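Local coordinates for endo-alpha-mannosidase (Bacteroides thetaiotaomicron, PDB 4ACY), which probably cleaves internal alpha-mannosidic linkages of N-glycans as a family 99 glycoside hydrolase built on a TIM barrel, at residues S232-I237 against D243-Y248; S214-N217 against L223-G226; S265-A270 against S317-I322; F249-F254 against P283-T288; I324-F327 against G333-I336. All coordinates share one frame; numbering follows the deposited sequence.

Overall arrangement
All five contacts belong to one closed (beta/alpha)8 barrel. Along the chain contact 2 comes first, then contact 1; the segments of contacts 3 and 4 alternate, and contact 5 comes last. Contacts 1 and 2 lie on the neighbouring strands 244-246 and 223-227, with centres about 14 Å apart and a salt bridge from Asp243 to Arg216. Contact 3, its centre about 11 Å from that of contact 1, touches it through Trp269 and Met266 of helix 263-272. Contacts 4 and 5, with centres about 10 Å apart, occupy loops that follow barrel strands, the end where TIM-barrel enzymes carry their active sites. The centres of contacts 2 and 4 are about 29 Å apart, on opposite sides of the chain's centre.

Contact 1 (S232-I237 against D243-Y248); sequences SELPDI and DGFYTY
Leu234 meets the ring of Phe245 with one methyl group set almost squarely over a face. Its CD2 stands 3.6 Å from the centroid of the Phe245 ring, and the line joining them leans only 10° from the ring normal, which is the geometry of a CH-pi contact and not of a glancing touch. The second methyl has a smaller share, Leu234 CD1 lying 4.1 Å from Phe245 CZ. Although the leucine CB does not point at the strand, the forked end of the side chain comes closer, and the two side chains cross at about a right angle. On the other partner, Phe245 CG lies between the backbone N and the carbonyl carbon (chi1 54°), a crowded position from which the ring presents its face to Leu234.

These residues join parts of a beta-alpha-beta unit of the TIM barrel, in which helix 235-239 connects strand 223-227 to strand 244-246. Ile237, on that helix, also crosses Phe245 at about a right angle, but low on the side chain: its CG1 is 3.9 Å from Phe245 CB and approaches the ring obliquely. The branch methyl takes a different target, Ile237 CG2 resting 3.6 Å from Gly244 O. Leucine and isoleucine are brought to the strand together by a tight turn of backbone, in which Ile237 N donates to Leu234 O at 2.9 Å. Beyond the two segments, Phe245 also packs on Met266 and Ala270 of helix 263-272, and its ring meets that of Phe277.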
# COMPACT_ATOMS: atom_id res chain seq x y z
N SER A 232 -10.33 14.09 -13.65
CA SER A 232 -11.02 14.10 -14.95
C SER A 232 -11.21 12.71 -15.55
O SER A 232 -11.99 12.54 -16.50
CB SER A 232 -10.32 15.03 -15.95
OG SER A 232 -9.08 14.49 -16.35
N GLU A 233 -10.51 11.71 -15.01
CA GLU A 233 -10.66 10.34 -15.47
C GLU A 233 -11.53 9.48 -14.54
O GLU A 233 -11.67 8.27 -14.74
CB GLU A 233 -9.29 9.68 -15.71
CG GLU A 233 -8.56 10.26 -16.91
CD GLU A 233 -7.18 9.65 -17.13
OE1 GLU A 233 -6.71 8.81 -16.33
OE2 GLU A 233 -6.54 10.04 -18.13
N LEU A 234 -12.11 10.11 -13.53
CA LEU A 234 -13.02 9.41 -12.61
C LEU A 234 -14.18 8.66 -13.31
O LEU A 234 -14.57 7.58 -12.86
CB LEU A 234 -13.52 10.33 -11.50
CG LEU A 234 -12.50 10.72 -10.42
CD1 LEU A 234 -13.12 11.65 -9.40
CD2 LEU A 234 -11.94 9.49 -9.72
N PRO A 235 -14.72 9.21 -14.42
CA PRO A 235 -15.73 8.43 -15.15
C PRO A 235 -15.28 7.03 -15.59
O PRO A 235 -16.12 6.14 -15.75
CB PRO A 235 -16.02 9.30 -16.39
CG PRO A 235 -15.79 10.68 -15.91
CD PRO A 235 -14.63 10.59 -14.94
N ASP A 236 -13.96 6.83 -15.76
CA ASP A 236 -13.46 5.51 -16.13
C ASP A 236 -13.73 4.50 -15.03
O ASP A 236 -13.89 3.32 -15.31
CB ASP A 236 -11.96 5.53 -16.45
CG ASP A 236 -11.62 6.33 -17.69
OD1 ASP A 236 -12.53 6.63 -18.49
OD2 ASP A 236 -10.43 6.68 -17.86
N ILE A 237 -13.75 4.96 -13.78
CA ILE A 237 -14.10 4.08 -12.65
C ILE A 237 -15.52 3.54 -12.84
O ILE A 237 -15.77 2.35 -12.63
CB ILE A 237 -13.97 4.80 -11.27
CG1 ILE A 237 -12.51 5.24 -11.00
CG2 ILE A 237 -14.53 3.92 -10.13
CD1 ILE A 237 -11.46 4.11 -11.05
N ASP A 243 -16.02 -0.36 -7.78
CA ASP A 243 -16.76 0.14 -6.63
C ASP A 243 -16.19 1.41 -6.05
O ASP A 243 -16.85 2.09 -5.25
CB ASP A 243 -16.80 -0.95 -5.56
CG ASP A 243 -17.44 -2.20 -6.09
OD1 ASP A 243 -18.69 -2.25 -6.11
OD2 ASP A 243 -16.70 -3.11 -6.53
N GLY A 244 -14.96 1.73 -6.43
CA GLY A 244 -14.33 2.93 -5.92
C GLY A 244 -12.95 3.16 -6.49
O GLY A 244 -12.54 2.50 -7.45
N PHE A 245 -12.26 4.11 -5.87
CA PHE A 245 -10.94 4.52 -6.38
C PHE A 245 -10.01 4.97 -5.27
O PHE A 245 -10.45 5.49 -4.24
CB PHE A 245 -11.07 5.64 -7.43
CG PHE A 245 -11.86 6.82 -6.97
CD1 PHE A 245 -13.25 6.82 -7.05
CD2 PHE A 245 -11.22 7.97 -6.51
CE1 PHE A 245 -14.00 7.94 -6.63
CE2 PHE A 245 -11.95 9.09 -6.10
CZ PHE A 245 -13.34 9.07 -6.16
N TYR A 246 -8.70 4.78 -5.49
CA TYR A 246 -7.68 5.24 -4.54
C TYR A 246 -6.57 5.92 -5.30
O TYR A 246 -6.55 5.88 -6.54
CB TYR A 246 -7.13 4.09 -3.67
CG TYR A 246 -6.17 3.10 -4.34
CD1 TYR A 246 -6.55 2.36 -5.47
CD2 TYR A 246 -4.90 2.88 -3.80
CE1 TYR A 246 -5.66 1.44 -6.07
CE2 TYR A 246 -4.01 1.95 -4.36
CZ TYR A 246 -4.39 1.24 -5.51
OH TYR A 246 -3.55 0.32 -6.09
N THR A 247 -5.67 6.56 -4.57
CA THR A 247 -4.71 7.49 -5.19
C THR A 247 -3.27 7.02 -5.12
O THR A 247 -2.43 7.45 -5.93
CB THR A 247 -4.83 8.90 -4.60
OG1 THR A 247 -4.50 8.88 -3.20
CG2 THR A 247 -6.25 9.44 -4.78
N TYR A 248 -3.00 6.15 -4.14
CA TYR A 248 -1.70 5.54 -3.87
C TYR A 248 -0.52 6.47 -3.54
O TYR A 248 0.03 6.42 -2.43
CB TYR A 248 -1.27 4.47 -4.90
CG TYR A 248 -0.06 3.77 -4.36
CD1 TYR A 248 -0.18 2.85 -3.32
CD2 TYR A 248 1.23 4.14 -4.79
CE1 TYR A 248 0.95 2.26 -2.74
CE2 TYR A 248 2.38 3.54 -4.21
CZ TYR A 248 2.22 2.61 -3.19
OH TYR A 248 3.32 2.00 -2.61

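Contact 2 (S214-N217 against L223-G226); sequences SVRN and LFIG
In the TIM barrel, the loop that runs from helix 200-207 into strand 223-227 reaches that strand through two side chains, Arg216 and Val215, which rest against the ring of Phe224. The backbones stay well apart, Arg216 CA and Leu223 CA being 10.0 Å from each other, so side chains alone carry the contact. Arg216 NH1 comes to the ring edge, in the plane of the ring, and lies 3.5 Å from Phe224 CD2. With the guanidinium and ring planes 65° apart and the nitrogen at the edge, the geometry is not that of a cation-pi stack. The arginine and phenylalanine side chains run past each other in opposite directions. A bend in the arginine chain at chi2 (-52°), followed by an extended end, brings the guanidinium to the strand.

The polar partners of Arg216 lie outside the two segments: NE bonds to Phe207 O, NH1 forms a salt bridge with Asp221, and NH2 forms one with Asp243 besides bonding to Cys241 O. Val215 touches the same ring farther out and obliquely, its CG2 being 4.0 Å from Phe224 CE2. Phe224 also stacks with the ring of Phe207. Replacing Phe224 with an alanine would probably open a gap beside Val215 CG2, leave Arg216 NH1 without the ring edge it meets, and cost Phe207 its stacking partner. The loop is shaped by an ST turn, in which Arg216 N donates to Ser214 OG at 2.9 Å with an N-H...O angle of 156°.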
# COMPACT_ATOMS: atom_id res chain seq x y z
N SER A 214 -18.19 -12.09 -15.29
CA SER A 214 -18.50 -11.31 -14.09
C SER A 214 -18.29 -12.09 -12.80
O SER A 214 -18.58 -13.29 -12.72
CB SER A 214 -19.93 -10.77 -14.12
OG SER A 214 -20.18 -9.95 -12.99
N VAL A 215 -17.78 -11.39 -11.79
CA VAL A 215 -17.74 -11.94 -10.43
C VAL A 215 -18.91 -11.42 -9.59
O VAL A 215 -19.06 -11.78 -8.42
CB VAL A 215 -16.41 -11.59 -9.69
CG1 VAL A 215 -15.26 -12.38 -10.29
CG2 VAL A 215 -16.13 -10.10 -9.74
N ARG A 216 -19.73 -10.55 -10.18
CA ARG A 216 -20.80 -9.93 -9.44
C ARG A 216 -21.83 -10.98 -9.07
O ARG A 216 -22.25 -11.79 -9.91
CB ARG A 216 -21.45 -8.79 -10.21
CG ARG A 216 -20.55 -7.58 -10.53
CD ARG A 216 -19.86 -7.07 -9.27
NE ARG A 216 -19.07 -5.87 -9.56
CZ ARG A 216 -18.32 -5.23 -8.66
NH1 ARG A 216 -18.28 -5.65 -7.40
NH2 ARG A 216 -17.63 -4.15 -9.02
N ASN A 217 -22.19 -10.98 -7.79
CA ASN A 217 -23.18 -11.90 -7.24
C ASN A 217 -22.76 -13.36 -7.28
O ASN A 217 -23.59 -14.27 -7.22
CB ASN A 217 -24.56 -11.64 -7.85
CG ASN A 217 -25.05 -10.25 -7.54
OD1 ASN A 217 -24.93 -9.78 -6.40
ND2 ASN A 217 -25.58 -9.57 -8.54
N LEU A 223 -15.52 -5.47 -3.14
CA LEU A 223 -15.36 -4.07 -3.46
C LEU A 223 -14.01 -3.94 -4.15
O LEU A 223 -12.98 -4.26 -3.57
CB LEU A 223 -15.39 -3.23 -2.19
CG LEU A 223 -16.73 -3.14 -1.43
CD1 LEU A 223 -16.48 -2.63 -0.03
CD2 LEU A 223 -17.77 -2.28 -2.16
N PHE A 224 -14.05 -3.52 -5.40
CA PHE A 224 -12.86 -3.41 -6.22
C PHE A 224 -12.54 -1.95 -6.46
O PHE A 224 -13.36 -1.18 -6.98
CB PHE A 224 -13.09 -4.19 -7.51
CG PHE A 224 -13.43 -5.63 -7.26
CD1 PHE A 224 -12.42 -6.54 -6.94
CD2 PHE A 224 -14.76 -6.05 -7.26
CE1 PHE A 224 -12.74 -7.87 -6.66
CE2 PHE A 224 -15.08 -7.37 -6.99
CZ PHE A 224 -14.08 -8.29 -6.69
N ILE A 225 -11.33 -1.58 -6.06
CA ILE A 225 -10.92 -0.20 -5.95
C ILE A 225 -9.78 0.04 -6.93
O ILE A 225 -8.67 -0.48 -6.75
CB ILE A 225 -10.44 0.11 -4.48
CG1 ILE A 225 -11.50 -0.32 -3.44
CG2 ILE A 225 -10.03 1.58 -4.33
CD1 ILE A 225 -12.87 0.39 -3.53
N GLY A 226 -10.05 0.84 -7.96
CA GLY A 226 -9.04 1.15 -8.98
C GLY A 226 -8.18 2.37 -8.67
O GLY A 226 -8.59 3.27 -7.94

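Contact 3 (S265-A270 against S317-I322); sequences SMQQWA and SGASYI
Gln267 reaches from helix 263-272 to the loop at Ser317, Gly318 and Ala319, and its side chain makes nearly all of the contact. Van der Waals touches come first. Gln267 CG is only 3.1 Å from Ser317 O, a close fit of methylene against carbonyl, and CB approaches the same oxygen at 3.3 Å. With CG anti to the backbone N of Gln267 (chi1 169°) and the chain bent at chi2 (62°), the amide end lies along Gly318 and Ala319, where OE1 stands 3.6 Å from Ala319 CA.

Polar proximity is the second kind, and it falls short of bonding. Gln267 NE2 lies 3.2 Å from Gly318 O, but the angle is too poor for a hydrogen bond. With a serine in place of Gln267, the methylene against Ser317 O and the amide beside Gly318 and Ala319 would be gone, which would probably open a gap between the helix and this loop.

Hydrogen bonding appears within the loop itself: Ala319 N donates to Ser317 OG at 3.2 Å, forming an ST turn, and that hydroxyl also bonds to Ala314 O. Gly318 has positive phi; a side chain here would collide with the carbonyl oxygen of the residue before and would point at Gln267. In the barrel the contact joins helix 263-272 to the link between helix 305-316 and strand 322-324. Gln267 also touches Phe277, and Ala319 touches Pro279, both of strand 276-281.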
# COMPACT_ATOMS: atom_id res chain seq x y z
N SER A 265 -13.20 17.62 -3.68
CA SER A 265 -13.92 17.48 -4.95
C SER A 265 -14.07 16.01 -5.39
O SER A 265 -15.11 15.60 -5.89
CB SER A 265 -13.24 18.34 -6.02
OG SER A 265 -13.79 18.12 -7.30
N MSE A 266 -13.03 15.21 -5.18
CA MSE A 266 -13.09 13.80 -5.55
C MSE A 266 -14.09 13.04 -4.68
O MSE A 266 -14.83 12.18 -5.17
CB MSE A 266 -11.70 13.17 -5.53
CG MSE A 266 -10.84 13.66 -6.69
SE MSE A 266 -8.93 13.39 -6.43
CE MSE A 266 -8.93 11.46 -6.53
N GLN A 267 -14.11 13.37 -3.39
CA GLN A 267 -15.09 12.80 -2.46
C GLN A 267 -16.50 13.17 -2.89
O GLN A 267 -17.41 12.34 -2.83
CB GLN A 267 -14.84 13.29 -1.03
CG GLN A 267 -15.96 12.96 -0.00
CD GLN A 267 -16.20 11.46 0.20
OE1 GLN A 267 -15.45 10.61 -0.28
NE2 GLN A 267 -17.28 11.13 0.92
N GLN A 268 -16.68 14.42 -3.31
CA GLN A 268 -17.97 14.89 -3.80
C GLN A 268 -18.42 14.07 -5.02
O GLN A 268 -19.58 13.68 -5.10
CB GLN A 268 -17.93 16.38 -4.15
CG GLN A 268 -17.97 17.35 -2.97
CD GLN A 268 -17.73 18.81 -3.39
OE1 GLN A 268 -18.15 19.25 -4.48
NE2 GLN A 268 -17.05 19.58 -2.53
N TRP A 269 -17.49 13.80 -5.94
CA TRP A 269 -17.77 12.96 -7.11
C TRP A 269 -18.14 11.54 -6.69
O TRP A 269 -19.10 10.95 -7.21
CB TRP A 269 -16.55 12.91 -8.05
CG TRP A 269 -16.86 12.23 -9.36
CD1 TRP A 269 -17.28 12.82 -10.52
CD2 TRP A 269 -16.79 10.82 -9.65
NE1 TRP A 269 -17.47 11.88 -11.50
CE2 TRP A 269 -17.19 10.64 -10.99
CE3 TRP A 269 -16.44 9.69 -8.89
CZ2 TRP A 269 -17.23 9.39 -11.61
CZ3 TRP A 269 -16.49 8.44 -9.50
CH2 TRP A 269 -16.88 8.30 -10.85
N ALA A 270 -17.38 10.99 -5.73
CA ALA A 270 -17.62 9.64 -5.24
C ALA A 270 -19.04 9.51 -4.70
O ALA A 270 -19.75 8.57 -5.04
CB ALA A 270 -16.60 9.27 -4.17
N SER A 317 -11.44 15.73 3.72
CA SER A 317 -12.12 15.45 2.46
C SER A 317 -13.50 14.85 2.69
O SER A 317 -14.37 14.93 1.81
CB SER A 317 -11.29 14.49 1.60
OG SER A 317 -11.36 13.17 2.11
N GLY A 318 -13.69 14.21 3.85
CA GLY A 318 -14.93 13.50 4.16
C GLY A 318 -14.95 12.03 3.73
O GLY A 318 -15.97 11.35 3.86
N ALA A 319 -13.82 11.54 3.22
CA ALA A 319 -13.69 10.13 2.84
C ALA A 319 -13.99 9.23 4.03
O ALA A 319 -13.72 9.60 5.18
CB ALA A 319 -12.29 9.84 2.32
N SER A 320 -14.57 8.07 3.75
CA SER A 320 -14.96 7.09 4.78
C SER A 320 -13.84 6.10 5.11
O SER A 320 -13.90 5.40 6.13
CB SER A 320 -16.20 6.31 4.33
OG SER A 320 -17.33 7.16 4.21
N TYR A 321 -12.85 6.00 4.22
CA TYR A 321 -11.72 5.08 4.39
C TYR A 321 -10.48 5.85 4.05
O TYR A 321 -10.51 6.69 3.15
CB TYR A 321 -11.81 3.91 3.39
CG TYR A 321 -12.97 2.98 3.60
CD1 TYR A 321 -14.23 3.31 3.12
CD2 TYR A 321 -12.79 1.76 4.26
CE1 TYR A 321 -15.31 2.45 3.30
CE2 TYR A 321 -13.87 0.90 4.45
CZ TYR A 321 -15.12 1.25 3.96
OH TYR A 321 -16.17 0.41 4.16
N ILE A 322 -9.40 5.57 4.76
CA ILE A 322 -8.11 6.19 4.46
C ILE A 322 -7.08 5.09 4.32
O ILE A 322 -7.05 4.15 5.12
CB ILE A 322 -7.71 7.26 5.52
CG1 ILE A 322 -8.66 8.45 5.43
CG2 ILE A 322 -6.22 7.72 5.34
CD1 ILE A 322 -8.42 9.52 6.50

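Contact 4 (F249-F254 against P283-T288); sequences FAATGF and PGYIDT
Ala251 and Tyr285 bring together two loops of the TIM barrel, those that follow strands 244-246 and 276-281. The touch is small and apolar: Ala251 CB lies 3.8 Å from Tyr285 CB and approaches the ring obliquely. One residue earlier, Ala250 CB rests 3.7 Å from Gly284 O, a buried carbonyl for which the model offers no hydrogen-bond partner.

Ala251 also opens a type II turn, closed by Phe254 N donating to Ala251 O at 3.1 Å; Gly253 occupies its third position with the positive phi (83°) usual there. The turn brings Phe254 back beside Phe249, and Phe254 CD2 sits 3.6 Å above the plane of the Phe249 ring, offset toward its rim.

On the partner loop, Tyr285 CG is anti to its own nitrogen (chi1 -172°), which carries the ring past the alanine methyl and on toward Asp287. The carboxylate of Asp287 is shared, with OD2 also salt-bridged to Arg291 and bonded to Asn294 ND2. Tyr285 OH donates to this same OD2 at 2.6 Å, reaching it from above the carboxylate plane, 55° out of it.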
# COMPACT_ATOMS: atom_id res chain seq x y z
N PHE A 249 -0.09 7.27 -4.51
CA PHE A 249 1.21 7.94 -4.43
C PHE A 249 1.34 8.85 -3.22
O PHE A 249 0.50 9.70 -3.00
CB PHE A 249 1.50 8.67 -5.74
CG PHE A 249 1.46 7.77 -6.92
CD1 PHE A 249 2.47 6.82 -7.11
CD2 PHE A 249 0.38 7.80 -7.80
CE1 PHE A 249 2.42 5.93 -8.19
CE2 PHE A 249 0.32 6.92 -8.88
CZ PHE A 249 1.34 5.99 -9.08
N ALA A 250 2.40 8.66 -2.44
CA ALA A 250 2.55 9.41 -1.19
C ALA A 250 3.09 10.81 -1.42
O ALA A 250 3.04 11.65 -0.52
CB ALA A 250 3.47 8.68 -0.25
N ALA A 251 3.65 11.04 -2.61
CA ALA A 251 4.26 12.34 -2.92
C ALA A 251 3.20 13.30 -3.46
O ALA A 251 2.62 13.05 -4.53
CB ALA A 251 5.39 12.19 -3.89
N THR A 252 2.94 14.37 -2.71
CA THR A 252 1.91 15.33 -3.08
C THR A 252 2.22 15.87 -4.48
O THR A 252 3.36 16.26 -4.76
CB THR A 252 1.78 16.49 -2.07
OG1 THR A 252 3.08 17.04 -1.82
CG2 THR A 252 1.20 16.00 -0.77
N GLY A 253 1.21 15.84 -5.35
CA GLY A 253 1.32 16.41 -6.69
C GLY A 253 1.97 15.51 -7.72
O GLY A 253 2.04 15.87 -8.89
N PHE A 254 2.44 14.33 -7.31
CA PHE A 254 3.00 13.41 -8.30
C PHE A 254 1.99 13.11 -9.40
O PHE A 254 2.36 12.98 -10.57
CB PHE A 254 3.49 12.11 -7.66
CG PHE A 254 4.09 11.16 -8.64
CD1 PHE A 254 5.23 11.52 -9.37
CD2 PHE A 254 3.48 9.94 -8.89
CE1 PHE A 254 5.78 10.64 -10.32
CE2 PHE A 254 4.02 9.05 -9.83
CZ PHE A 254 5.17 9.40 -10.55
N PRO A 283 3.98 9.71 4.78
CA PRO A 283 4.74 10.60 5.68
C PRO A 283 5.86 11.38 4.98
O PRO A 283 6.49 12.26 5.59
CB PRO A 283 5.32 9.63 6.72
CG PRO A 283 5.51 8.37 5.97
CD PRO A 283 4.35 8.30 4.98
N GLY A 284 6.10 11.04 3.71
CA GLY A 284 7.15 11.65 2.91
C GLY A 284 7.38 10.80 1.67
O GLY A 284 6.61 9.86 1.41
N TYR A 285 8.42 11.12 0.91
CA TYR A 285 8.78 10.30 -0.26
C TYR A 285 10.24 10.55 -0.56
O TYR A 285 10.70 11.70 -0.60
CB TYR A 285 7.93 10.65 -1.50
CG TYR A 285 8.19 9.65 -2.62
CD1 TYR A 285 9.36 9.71 -3.40
CD2 TYR A 285 7.31 8.59 -2.84
CE1 TYR A 285 9.62 8.76 -4.40
CE2 TYR A 285 7.56 7.62 -3.82
CZ TYR A 285 8.70 7.71 -4.60
OH TYR A 285 8.93 6.75 -5.57
N ILE A 286 10.99 9.46 -0.73
CA ILE A 286 12.33 9.54 -1.31
C ILE A 286 12.77 8.17 -1.82
O ILE A 286 12.76 7.17 -1.08
CB ILE A 286 13.38 10.21 -0.38
CG1 ILE A 286 14.75 10.24 -1.08
CG2 ILE A 286 13.45 9.47 0.97
CD1 ILE A 286 15.79 11.20 -0.43
N ASP A 287 13.15 8.12 -3.10
CA ASP A 287 13.55 6.83 -3.67
C ASP A 287 14.85 6.93 -4.45
O ASP A 287 15.09 6.16 -5.37
CB ASP A 287 12.43 6.26 -4.57
CG ASP A 287 12.18 7.10 -5.81
OD1 ASP A 287 12.84 8.13 -5.99
OD2 ASP A 287 11.28 6.75 -6.59
N THR A 288 15.71 7.88 -4.07
CA THR A 288 16.90 8.13 -4.88
C THR A 288 18.00 7.08 -4.82
O THR A 288 18.94 7.13 -5.63
CB THR A 288 17.50 9.52 -4.63
OG1 THR A 288 17.74 9.68 -3.23
CG2 THR A 288 16.55 10.61 -5.11

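Contact 5 (I324-F327 against G333-I336); sequences ITSF and GTQI
Ser326 and Thr334 form the tight part of this contact, gripping each other by backbone and side chain at once. Ser326 N donates to Thr334 O at 2.9 Å, reaching that oxygen from above the carbonyl plane, 53° out of it. Their hydroxyls bond as well, Ser326 OG and Thr334 OG1 being 2.7 Å apart; each oxygen lies between its backbone N and carbonyl carbon (chi1 58° in both), which turns it to the other. The cis peptide bond between Thr325 and Ser326 lies right at this junction. Next along, Ile336 N donates to Ser326 O at 2.9 Å and, weakly, to Phe327 O at 3.2 Å, so one N-H is shared by two carbonyls. A CA-H...O contact from Gln335 CA to Ser326 O, 3.4 Å long, supports the same oxygen.

The apolar margin is looser, though buried too. Ile324 CG2 is 4.2 Å from Ile336 CG2, and Phe327 CD1 is 4.1 Å from Ile336 CG1, met obliquely as the two side chains cross at about a right angle. Helix 359-376 lines this side, touching both isoleucines.

Segment 324-327 starts on the last residue of the final barrel strand, 322-324; otherwise both segments belong to the loop after it. Since Ser326 OG also bonds to Glu329 N, the serine's buried N, O and OG all have partners, which is consistent with a well-fixed loop conformation at this end of the barrel.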
# COMPACT_ATOMS: atom_id res chain seq x y z
N ILE A 324 -2.87 4.20 3.85
CA ILE A 324 -1.57 4.73 4.22
C ILE A 324 -0.48 4.13 3.31
O ILE A 324 -0.24 2.92 3.30
CB ILE A 324 -1.24 4.47 5.71
CG1 ILE A 324 -2.27 5.19 6.60
CG2 ILE A 324 0.18 4.96 6.04
CD1 ILE A 324 -2.12 4.86 8.07
N THR A 325 0.15 5.02 2.56
CA THR A 325 1.28 4.67 1.71
C THR A 325 2.53 5.19 2.43
O THR A 325 2.85 6.36 2.30
CB THR A 325 1.14 5.33 0.32
OG1 THR A 325 -0.07 4.87 -0.30
CG2 THR A 325 2.36 4.95 -0.56
N SER A 326 3.24 4.35 3.20
CA SER A 326 3.03 2.91 3.30
C SER A 326 3.38 2.43 4.69
O SER A 326 4.00 3.16 5.45
CB SER A 326 3.97 2.20 2.31
OG SER A 326 5.33 2.54 2.59
N PHE A 327 3.02 1.20 5.04
CA PHE A 327 3.70 0.61 6.18
C PHE A 327 5.20 0.45 5.88
O PHE A 327 6.04 0.89 6.66
CB PHE A 327 3.11 -0.74 6.59
CG PHE A 327 3.81 -1.32 7.80
CD1 PHE A 327 3.68 -0.70 9.04
CD2 PHE A 327 4.64 -2.43 7.69
CE1 PHE A 327 4.35 -1.18 10.15
CE2 PHE A 327 5.31 -2.92 8.80
CZ PHE A 327 5.15 -2.30 10.03
N GLY A 333 10.78 5.26 0.45
CA GLY A 333 10.93 6.19 1.57
C GLY A 333 9.59 6.65 2.11
O GLY A 333 9.47 7.75 2.66
N THR A 334 8.56 5.83 1.92
CA THR A 334 7.23 6.20 2.37
C THR A 334 6.82 5.47 3.64
O THR A 334 5.70 5.66 4.09
CB THR A 334 6.16 5.91 1.28
OG1 THR A 334 6.20 4.53 0.93
CG2 THR A 334 6.43 6.76 0.03
N GLN A 335 7.72 4.68 4.23
CA GLN A 335 7.38 3.78 5.34
C GLN A 335 7.04 4.52 6.63
O GLN A 335 7.65 5.55 6.94
CB GLN A 335 8.50 2.74 5.57
CG GLN A 335 9.76 3.24 6.29
CD GLN A 335 10.58 4.30 5.51
OE1 GLN A 335 10.62 4.32 4.27
NE2 GLN A 335 11.24 5.17 6.25
N ILE A 336 6.04 4.02 7.35
CA ILE A 336 5.83 4.51 8.72
C ILE A 336 6.54 3.57 9.69
O ILE A 336 6.69 3.90 10.88
CB ILE A 336 4.34 4.72 9.08
CG1 ILE A 336 3.56 3.39 8.98
CG2 ILE A 336 3.70 5.85 8.22
CD1 ILE A 336 2.16 3.50 9.58